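PDB 1M22: peptide amidase from Stenotrophomonas maltophilia, which probably hydrolyses amide bonds as a member of the amidase signature family, using a serine nucleophile together with a second serine and a lysine. Local coordinates for residues L78-I89 against L117-T128; Y34-D42 against V173-A181. One frame throughout, in Å; residues are numbered along the deposited sequence.

Interaction 1 (L78-I89 against L117-T128)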
loop_
_atom_site.group_PDB
_atom_site.type_symbol
_atom_site.label_atom_id
_atom_site.label_comp_id
_atom_site.label_asym_id
_atom_site.label_seq_id
_atom_site.Cartn_x
_atom_site.Cartn_y
_atom_site.Cartn_z
ATOM N N LEU A 78 4.211 -14.320 -12.649
ATOM C CA LEU A 78 4.674 -14.332 -11.265
ATOM C C LEU A 78 5.130 -15.695 -10.751
ATOM O O LEU A 78 5.397 -15.851 -9.558
ATOM C CB LEU A 78 3.577 -13.799 -10.335
ATOM C CG LEU A 78 3.057 -12.376 -10.560
ATOM C CD1 LEU A 78 2.059 -12.028 -9.467
ATOM C CD2 LEU A 78 4.206 -11.383 -10.551
ATOM N N HIS A 79 5.239 -16.674 -11.642
ATOM C CA HIS A 79 5.646 -18.015 -11.239
ATOM C C HIS A 79 7.010 -18.023 -10.551
ATOM O O HIS A 79 8.030 -17.705 -11.166
ATOM C CB HIS A 79 5.681 -18.942 -12.456
ATOM C CG HIS A 79 5.781 -20.393 -12.104
ATOM N ND1 HIS A 79 4.716 -21.259 -12.220
ATOM C CD2 HIS A 79 6.811 -21.126 -11.617
ATOM C CE1 HIS A 79 5.084 -22.464 -11.821
ATOM N NE2 HIS A 79 6.351 -22.410 -11.451
ATOM N N GLY A 80 7.018 -18.390 -9.272
ATOM C CA GLY A 80 8.257 -18.451 -8.514
ATOM C C GLY A 80 8.743 -17.148 -7.897
ATOM O O GLY A 80 9.799 -17.125 -7.272
ATOM N N ILE A 81 7.981 -16.069 -8.059
ATOM C CA ILE A 81 8.359 -14.759 -7.520
ATOM C C ILE A 81 8.002 -14.621 -6.037
ATOM O O ILE A 81 6.839 -14.751 -5.665
ATOM C CB ILE A 81 7.656 -13.629 -8.311
ATOM C CG1 ILE A 81 8.104 -13.660 -9.774
ATOM C CG2 ILE A 81 7.949 -12.276 -7.673
ATOM C CD1 ILE A 81 9.572 -13.350 -9.992
ATOM N N PRO A 82 9.001 -14.359 -5.174
ATOM C CA PRO A 82 8.751 -14.211 -3.733
ATOM C C PRO A 82 8.217 -12.834 -3.355
ATOM O O PRO A 82 8.753 -11.812 -3.793
ATOM C CB PRO A 82 10.125 -14.457 -3.102
ATOM C CG PRO A 82 10.905 -15.174 -4.175
ATOM C CD PRO A 82 10.443 -14.493 -5.431
ATOM N N LEU A 83 7.184 -12.812 -2.519
ATOM C CA LEU A 83 6.589 -11.555 -2.082
ATOM C C LEU A 83 6.210 -11.564 -0.605
ATOM O O LEU A 83 6.204 -12.615 0.043
ATOM C CB LEU A 83 5.362 -11.236 -2.945
ATOM C CG LEU A 83 4.218 -12.252 -3.030
ATOM C CD1 LEU A 83 3.405 -12.246 -1.740
ATOM C CD2 LEU A 83 3.324 -11.899 -4.215
ATOM N N LEU A 84 5.909 -10.381 -0.079
ATOM C CA LEU A 84 5.512 -10.216 1.320
ATOM C C LEU A 84 4.113 -9.612 1.402
ATOM O O LEU A 84 3.700 -8.865 0.513
ATOM C CB LEU A 84 6.515 -9.321 2.049
ATOM C CG LEU A 84 7.876 -9.963 2.343
ATOM C CD1 LEU A 84 8.900 -8.875 2.605
ATOM C CD2 LEU A 84 7.767 -10.901 3.540
ATOM N N LEU A 85 3.395 -9.925 2.478
ATOM C CA LEU A 85 2.028 -9.448 2.680
ATOM C C LEU A 85 1.857 -8.688 3.988
ATOM O O LEU A 85 2.279 -9.170 5.039
ATOM C CB LEU A 85 1.064 -10.636 2.716
ATOM C CG LEU A 85 1.018 -11.609 1.540
ATOM C CD1 LEU A 85 0.249 -12.852 1.950
ATOM C CD2 LEU A 85 0.374 -10.938 0.338
ATOM N N LYS A 86 1.229 -7.515 3.934
ATOM C CA LYS A 86 0.967 -6.736 5.143
ATOM C C LYS A 86 0.205 -7.652 6.112
ATOM O O LYS A 86 -0.687 -8.398 5.696
ATOM C CB LYS A 86 0.127 -5.509 4.791
ATOM C CG LYS A 86 -0.158 -4.567 5.948
ATOM C CD LYS A 86 -0.867 -3.326 5.423
ATOM C CE LYS A 86 -1.169 -2.308 6.510
ATOM N NZ LYS A 86 -1.813 -1.092 5.936
ATOM N N ASP A 87 0.534 -7.581 7.402
ATOM C CA ASP A 87 -0.091 -8.472 8.366
ATOM C C ASP A 87 -1.543 -8.261 8.764
ATOM O O ASP A 87 -1.958 -8.659 9.857
ATOM C CB ASP A 87 0.780 -8.610 9.619
ATOM C CG ASP A 87 0.448 -9.863 10.415
ATOM O OD1 ASP A 87 0.200 -10.919 9.787
ATOM O OD2 ASP A 87 0.444 -9.800 11.659
ATOM N N ASN A 88 -2.317 -7.619 7.895
ATOM C CA ASN A 88 -3.752 -7.509 8.135
ATOM C C ASN A 88 -4.453 -8.332 7.042
ATOM O O ASN A 88 -5.680 -8.395 6.986
ATOM C CB ASN A 88 -4.250 -6.049 8.151
ATOM C CG ASN A 88 -3.932 -5.280 6.885
ATOM O OD1 ASN A 88 -3.196 -5.742 6.019
ATOM N ND2 ASN A 88 -4.486 -4.076 6.784
ATOM N N ILE A 89 -3.651 -8.990 6.203
ATOM C CA ILE A 89 -4.154 -9.827 5.109
ATOM C C ILE A 89 -4.016 -11.307 5.488
ATOM O O ILE A 89 -2.912 -11.786 5.748
ATOM C CB ILE A 89 -3.350 -9.570 3.805
ATOM C CG1 ILE A 89 -3.436 -8.090 3.420
ATOM C CG2 ILE A 89 -3.872 -10.465 2.681
ATOM C CD1 ILE A 89 -2.514 -7.684 2.274
ATOM N N LEU A 117 -2.765 -14.781 -5.840
ATOM C CA LEU A 117 -1.311 -14.704 -5.962
ATOM C C LEU A 117 -0.683 -16.092 -5.978
ATOM O O LEU A 117 0.223 -16.358 -6.766
ATOM C CB LEU A 117 -0.723 -13.879 -4.815
ATOM C CG LEU A 117 -0.934 -12.369 -4.924
ATOM C CD1 LEU A 117 -0.559 -11.710 -3.613
ATOM C CD2 LEU A 117 -0.104 -11.812 -6.071
ATOM N N ARG A 118 -1.160 -16.978 -5.113
ATOM C CA ARG A 118 -0.607 -18.322 -5.078
ATOM C C ARG A 118 -0.956 -19.100 -6.343
ATOM O O ARG A 118 -0.126 -19.855 -6.851
ATOM C CB ARG A 118 -1.064 -19.056 -3.813
ATOM C CG ARG A 118 -0.233 -18.652 -2.594
ATOM C CD ARG A 118 -0.691 -19.306 -1.301
ATOM N NE ARG A 118 0.391 -19.311 -0.317
ATOM C CZ ARG A 118 0.217 -19.219 0.997
ATOM N NH1 ARG A 118 -1.005 -19.106 1.505
ATOM N NH2 ARG A 118 1.267 -19.246 1.807
ATOM N N ASP A 119 -2.164 -18.908 -6.869
ATOM C CA ASP A 119 -2.549 -19.594 -8.097
ATOM C C ASP A 119 -1.666 -19.093 -9.242
ATOM O O ASP A 119 -1.363 -19.837 -10.174
ATOM C CB ASP A 119 -4.025 -19.345 -8.426
ATOM C CG ASP A 119 -4.962 -20.000 -7.432
ATOM O OD1 ASP A 119 -4.666 -21.129 -6.990
ATOM O OD2 ASP A 119 -6.004 -19.391 -7.102
ATOM N N ALA A 120 -1.248 -17.832 -9.157
ATOM C CA ALA A 120 -0.383 -17.221 -10.164
ATOM C C ALA A 120 1.066 -17.690 -10.015
ATOM O O ALA A 120 1.926 -17.342 -10.829
ATOM C CB ALA A 120 -0.453 -15.698 -10.062
ATOM N N GLY A 121 1.336 -18.463 -8.967
ATOM C CA GLY A 121 2.679 -18.984 -8.757
ATOM C C GLY A 121 3.592 -18.205 -7.831
ATOM O O GLY A 121 4.758 -18.561 -7.674
ATOM N N ALA A 122 3.084 -17.146 -7.211
ATOM C CA ALA A 122 3.915 -16.363 -6.308
ATOM C C ALA A 122 4.225 -17.155 -5.043
ATOM O O ALA A 122 3.448 -18.012 -4.621
ATOM C CB ALA A 122 3.221 -15.049 -5.947
ATOM N N VAL A 123 5.380 -16.867 -4.456
ATOM C CA VAL A 123 5.827 -17.520 -3.234
ATOM C C VAL A 123 5.666 -16.522 -2.090
ATOM O O VAL A 123 6.185 -15.409 -2.159
ATOM C CB VAL A 123 7.315 -17.922 -3.342
ATOM C CG1 VAL A 123 7.830 -18.420 -1.994
ATOM C CG2 VAL A 123 7.482 -18.997 -4.408
ATOM N N VAL A 124 4.940 -16.907 -1.048
ATOM C CA VAL A 124 4.752 -16.014 0.089
ATOM C C VAL A 124 5.910 -16.183 1.068
ATOM O O VAL A 124 6.067 -17.237 1.678
ATOM C CB VAL A 124 3.418 -16.305 0.813
ATOM C CG1 VAL A 124 3.252 -15.371 2.006
ATOM C CG2 VAL A 124 2.259 -16.134 -0.159
ATOM N N LEU A 125 6.735 -15.149 1.200
ATOM C CA LEU A 125 7.878 -15.192 2.108
ATOM C C LEU A 125 7.462 -15.008 3.561
ATOM O O LEU A 125 8.088 -15.557 4.469
ATOM C CB LEU A 125 8.887 -14.097 1.761
ATOM C CG LEU A 125 9.755 -14.229 0.511
ATOM C CD1 LEU A 125 10.521 -12.930 0.301
ATOM C CD2 LEU A 125 10.719 -15.398 0.662
ATOM N N GLY A 126 6.411 -14.223 3.775
ATOM C CA GLY A 126 5.947 -13.961 5.121
ATOM C C GLY A 126 5.054 -12.740 5.185
ATOM O O GLY A 126 4.550 -12.277 4.159
ATOM N N LYS A 127 4.878 -12.214 6.394
ATOM C CA LYS A 127 4.028 -11.055 6.643
ATOM C C LYS A 127 4.852 -9.863 7.113
ATOM O O LYS A 127 5.868 -10.030 7.789
ATOM C CB LYS A 127 2.988 -11.394 7.718
ATOM C CG LYS A 127 2.267 -12.724 7.517
ATOM C CD LYS A 127 1.445 -12.753 6.235
ATOM C CE LYS A 127 0.253 -11.810 6.306
ATOM N NZ LYS A 127 -0.725 -12.195 7.369
ATOM N N THR A 128 4.412 -8.659 6.762
ATOM C CA THR A 128 5.121 -7.451 7.158
ATOM C C THR A 128 4.429 -6.673 8.268
ATOM O O THR A 128 3.199 -6.677 8.395
ATOM C CB THR A 128 5.337 -6.507 5.961
ATOM O OG1 THR A 128 4.091 -6.304 5.281
ATOM C CG2 THR A 128 6.362 -7.096 5.005
#
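Lys127 reaches across from strand 123-128 to the turn that follows strand 82-86, and its side chain can be traced atom by atom. Lys127 CB lies 3.5 Å from Asp87 OD1, and CG stays beside that same oxygen. CD then passes beside Leu85 O and CB, and Lys127 CE comes to 3.2 Å from Ile89 O. Bends at chi2, chi3 and chi4, all near -65°, curl the chain and set NZ between two acceptors. One is Asp87 OD1, 2.9 Å from Lys127 NZ, a salt bridge that uses the anti lone pair of the carboxylate; the other is Ile89 O, 2.8 Å from Lys127 NZ, with the nitrogen tilted from the carbonyl plane. Ser97 OG bonds the second carboxylate oxygen, OD2, so both ends of Asp87 are held.

Strands 82-86 and 123-128 run parallel, their axes at 30°, and with helix 112-119 between them in sequence they make a beta-alpha-beta unit near one end of the large mixed sheet, inside the edge strand 51-54. The alternating bonds of a parallel pair join them, among them Leu83 N to Val123 O, Leu125 N to Leu83 O and Thr128 N to Leu85 O. Lys86, catalytic in this enzyme, sits at the end of this pairing; its extended chain carries NZ to Ser165 OG and Thr184 OG1, on the face of the sheet that Thr128 and Leu84 share.

On the other face Leu117 CD2 packs 3.9 Å from Leu83 CD2, and Ala122 CB comes to 3.6 Å from Leu83 CD2. Leu83 gets there because its CG lies between the backbone N and carbonyl carbon (chi1 57°). Where the helix ends, Gly121 closes a Schellman motif, and Gly121 O accepts from Gly80 N at 2.8 Å.

Interaction 2 (Y34-D42 against V173-A181)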
loop_
_atom_site.group_PDB
_atom_site.type_symbol
_atom_site.label_atom_id
_atom_site.label_comp_id
_atom_site.label_asym_id
_atom_site.label_seq_id
_atom_site.Cartn_x
_atom_site.Cartn_y
_atom_site.Cartn_z
ATOM N N TYR A 34 16.509 -13.997 -0.400
ATOM C CA TYR A 34 15.748 -12.984 0.316
ATOM C C TYR A 34 15.692 -13.306 1.809
ATOM O O TYR A 34 15.832 -12.414 2.646
ATOM C CB TYR A 34 14.325 -12.876 -0.242
ATOM C CG TYR A 34 14.223 -12.119 -1.548
ATOM C CD1 TYR A 34 14.732 -10.824 -1.672
ATOM C CD2 TYR A 34 13.575 -12.677 -2.649
ATOM C CE1 TYR A 34 14.597 -10.102 -2.859
ATOM C CE2 TYR A 34 13.432 -11.963 -3.839
ATOM C CZ TYR A 34 13.943 -10.678 -3.938
ATOM O OH TYR A 34 13.787 -9.962 -5.104
ATOM N N LEU A 35 15.498 -14.581 2.144
ATOM C CA LEU A 35 15.426 -14.983 3.546
ATOM C C LEU A 35 16.733 -14.684 4.271
ATOM O O LEU A 35 16.726 -14.261 5.429
ATOM C CB LEU A 35 15.080 -16.472 3.658
ATOM C CG LEU A 35 13.645 -16.829 3.255
ATOM C CD1 LEU A 35 13.469 -18.339 3.248
ATOM C CD2 LEU A 35 12.664 -16.174 4.222
ATOM N N GLN A 36 17.853 -14.890 3.588
ATOM C CA GLN A 36 19.152 -14.622 4.193
ATOM C C GLN A 36 19.317 -13.119 4.413
ATOM O O GLN A 36 19.857 -12.688 5.434
ATOM C CB GLN A 36 20.274 -15.153 3.296
ATOM C CG GLN A 36 21.664 -15.022 3.899
ATOM C CD GLN A 36 22.722 -15.726 3.072
ATOM O OE1 GLN A 36 22.631 -16.928 2.820
ATOM N NE2 GLN A 36 23.735 -14.978 2.647
ATOM N N ARG A 37 18.843 -12.323 3.458
ATOM C CA ARG A 37 18.939 -10.871 3.562
ATOM C C ARG A 37 18.034 -10.370 4.690
ATOM O O ARG A 37 18.390 -9.442 5.416
ATOM C CB ARG A 37 18.563 -10.224 2.224
ATOM C CG ARG A 37 18.861 -8.734 2.138
ATOM C CD ARG A 37 18.720 -8.243 0.703
ATOM N NE ARG A 37 18.777 -6.788 0.592
ATOM C CZ ARG A 37 19.890 -6.063 0.590
ATOM N NH1 ARG A 37 21.077 -6.647 0.691
ATOM N NH2 ARG A 37 19.815 -4.743 0.488
ATOM N N ILE A 38 16.866 -10.988 4.840
ATOM C CA ILE A 38 15.949 -10.613 5.907
ATOM C C ILE A 38 16.629 -10.874 7.253
ATOM O O ILE A 38 16.547 -10.062 8.173
ATOM C CB ILE A 38 14.633 -11.421 5.814
ATOM C CG1 ILE A 38 13.819 -10.933 4.610
ATOM C CG2 ILE A 38 13.831 -11.281 7.103
ATOM C CD1 ILE A 38 12.588 -11.763 4.309
ATOM N N ALA A 39 17.317 -12.005 7.362
ATOM C CA ALA A 39 18.004 -12.336 8.604
ATOM C C ALA A 39 19.116 -11.335 8.911
ATOM O O ALA A 39 19.344 -10.987 10.070
ATOM C CB ALA A 39 18.583 -13.748 8.518
ATOM N N ALA A 40 19.792 -10.859 7.870
ATOM C CA ALA A 40 20.905 -9.927 8.034
ATOM C C ALA A 40 20.558 -8.451 8.223
ATOM O O ALA A 40 21.327 -7.709 8.836
ATOM C CB ALA A 40 21.865 -10.071 6.857
ATOM N N LEU A 41 19.411 -8.017 7.710
ATOM C CA LEU A 41 19.032 -6.608 7.808
ATOM C C LEU A 41 17.770 -6.322 8.603
ATOM O O LEU A 41 17.618 -5.242 9.173
ATOM C CB LEU A 41 18.851 -6.022 6.407
ATOM C CG LEU A 41 20.060 -5.978 5.478
ATOM C CD1 LEU A 41 19.625 -5.506 4.098
ATOM C CD2 LEU A 41 21.121 -5.053 6.058
ATOM N N ASP A 42 16.856 -7.281 8.633
ATOM C CA ASP A 42 15.596 -7.077 9.329
ATOM C C ASP A 42 15.604 -7.530 10.779
ATOM O O ASP A 42 15.097 -6.830 11.660
ATOM C CB ASP A 42 14.479 -7.791 8.571
ATOM C CG ASP A 42 13.146 -7.121 8.757
ATOM O OD1 ASP A 42 12.277 -7.698 9.441
ATOM O OD2 ASP A 42 12.981 -6.004 8.223
ATOM N N VAL A 173 10.328 -3.704 0.423
ATOM C CA VAL A 173 10.573 -3.522 -0.998
ATOM C C VAL A 173 11.773 -2.599 -1.228
ATOM O O VAL A 173 12.615 -2.861 -2.089
ATOM C CB VAL A 173 9.316 -2.958 -1.700
ATOM C CG1 VAL A 173 9.640 -2.564 -3.131
ATOM C CG2 VAL A 173 8.211 -4.007 -1.681
ATOM N N ALA A 174 11.861 -1.527 -0.448
ATOM C CA ALA A 174 12.965 -0.578 -0.585
ATOM C C ALA A 174 14.313 -1.204 -0.243
ATOM O O ALA A 174 15.332 -0.839 -0.826
ATOM C CB ALA A 174 12.722 0.631 0.310
ATOM N N ALA A 175 14.303 -2.135 0.708
ATOM C CA ALA A 175 15.519 -2.806 1.167
ATOM C C ALA A 175 15.792 -4.114 0.439
ATOM O O ALA A 175 16.689 -4.859 0.819
ATOM C CB ALA A 175 15.428 -3.059 2.672
ATOM N N ASN A 176 15.022 -4.390 -0.606
ATOM C CA ASN A 176 15.183 -5.614 -1.383
ATOM C C ASN A 176 15.084 -6.894 -0.545
ATOM O O ASN A 176 15.874 -7.832 -0.714
ATOM C CB ASN A 176 16.504 -5.586 -2.168
ATOM C CG ASN A 176 16.461 -4.618 -3.343
ATOM O OD1 ASN A 176 16.945 -3.487 -3.255
ATOM N ND2 ASN A 176 15.873 -5.057 -4.445
ATOM N N LEU A 177 14.096 -6.931 0.346
ATOM C CA LEU A 177 13.854 -8.099 1.186
ATOM C C LEU A 177 12.887 -9.061 0.492
ATOM O O LEU A 177 12.631 -10.158 0.979
ATOM C CB LEU A 177 13.272 -7.684 2.539
ATOM C CG LEU A 177 14.100 -6.719 3.389
ATOM C CD1 LEU A 177 13.429 -6.557 4.743
ATOM C CD2 LEU A 177 15.519 -7.243 3.566
ATOM N N ALA A 178 12.337 -8.622 -0.637
ATOM C CA ALA A 178 11.423 -9.427 -1.441
ATOM C C ALA A 178 11.319 -8.758 -2.803
ATOM O O ALA A 178 11.780 -7.634 -2.982
ATOM C CB ALA A 178 10.049 -9.500 -0.786
ATOM N N SER A 179 10.723 -9.450 -3.767
ATOM C CA SER A 179 10.563 -8.885 -5.102
ATOM C C SER A 179 9.539 -7.758 -5.070
ATOM O O SER A 179 9.802 -6.659 -5.557
ATOM C CB SER A 179 10.102 -9.964 -6.081
ATOM O OG SER A 179 9.709 -9.392 -7.316
ATOM N N VAL A 180 8.379 -8.050 -4.490
ATOM C CA VAL A 180 7.283 -7.094 -4.377
ATOM C C VAL A 180 6.532 -7.359 -3.074
ATOM O O VAL A 180 6.806 -8.339 -2.377
ATOM C CB VAL A 180 6.292 -7.241 -5.556
ATOM C CG1 VAL A 180 6.975 -6.872 -6.863
ATOM C CG2 VAL A 180 5.769 -8.673 -5.622
ATOM N N ALA A 181 5.581 -6.492 -2.751
ATOM C CA ALA A 181 4.792 -6.649 -1.536
ATOM C C ALA A 181 3.386 -6.101 -1.720
ATOM O O ALA A 181 3.108 -5.363 -2.669
ATOM C CB ALA A 181 5.472 -5.939 -0.364
HETATM O O HOH W 1 17.969 -2.285 -0.838
#
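Tyr34 lays one face of its ring over the backbone of Ala178. Ala178 CA stands 3.6 Å from the ring centroid and 13° off the normal, a CH-pi contact, while Asn176 O lies at the ring edge, 3.3 Å from Tyr34 CD1. The hydroxyl end runs on to the next residue, where Tyr34 OH ends 3.4 Å from Ser179 CA.

One turn later Arg37 leaves the helix with CG anti to the backbone N (chi1 -170°) and stays extended as far as NE. This brings the guanidinium side-on to a single acceptor: Arg37 NE is 2.9 Å and Arg37 NH2 3.1 Å from Ala175 O. That oxygen lies close to the guanidinium plane, so the two bonds fix the rotation of the group, and Leu41 CD1 of the same helix covers one of its faces. A water weakly bonded to NH2 also donates to Ala174 O.

Ile38 follows, with Ile38 CG1 3.9 Å from Leu177 CB. The Leu177 side chain continues into the helix surface, its CD2 against Arg37 CG and its CD1 3.6 Å from Asp42 OD2, a carboxylate oxygen also bonded by Ala50 N.

Ala175 and Asn176 end helix 167-174 in a Schellman motif, Asn176 at positive phi with its N bonded to Val173 O; helix 27-43 thus packs on a helix C-cap and on the loop leading to strand 180-185.

In the fold
Interactions 1 and 2 are both buried, their centres about 13 Å apart, and they meet where strand 82-86 adjoins strand 180-185. Pro82 O lies 3.1 Å from Ser179 N and Leu84 N 3.2 Å from Val180 O, both probable hydrogen bonds. Interaction 1 pairs strands within the mixed sheet, mainly through backbone bonds, with leucine packing and one salt bridge, and includes the catalytic Lys86. Interaction 2 buries less than half as much surface, 440 against 1043 Å², and lies away from the active site. It sets a helix against a loop, and helix side chains, meeting backbone as well as Leu177, carry it. In sequence, interaction 1 is nested inside the loop that interaction 2 closes.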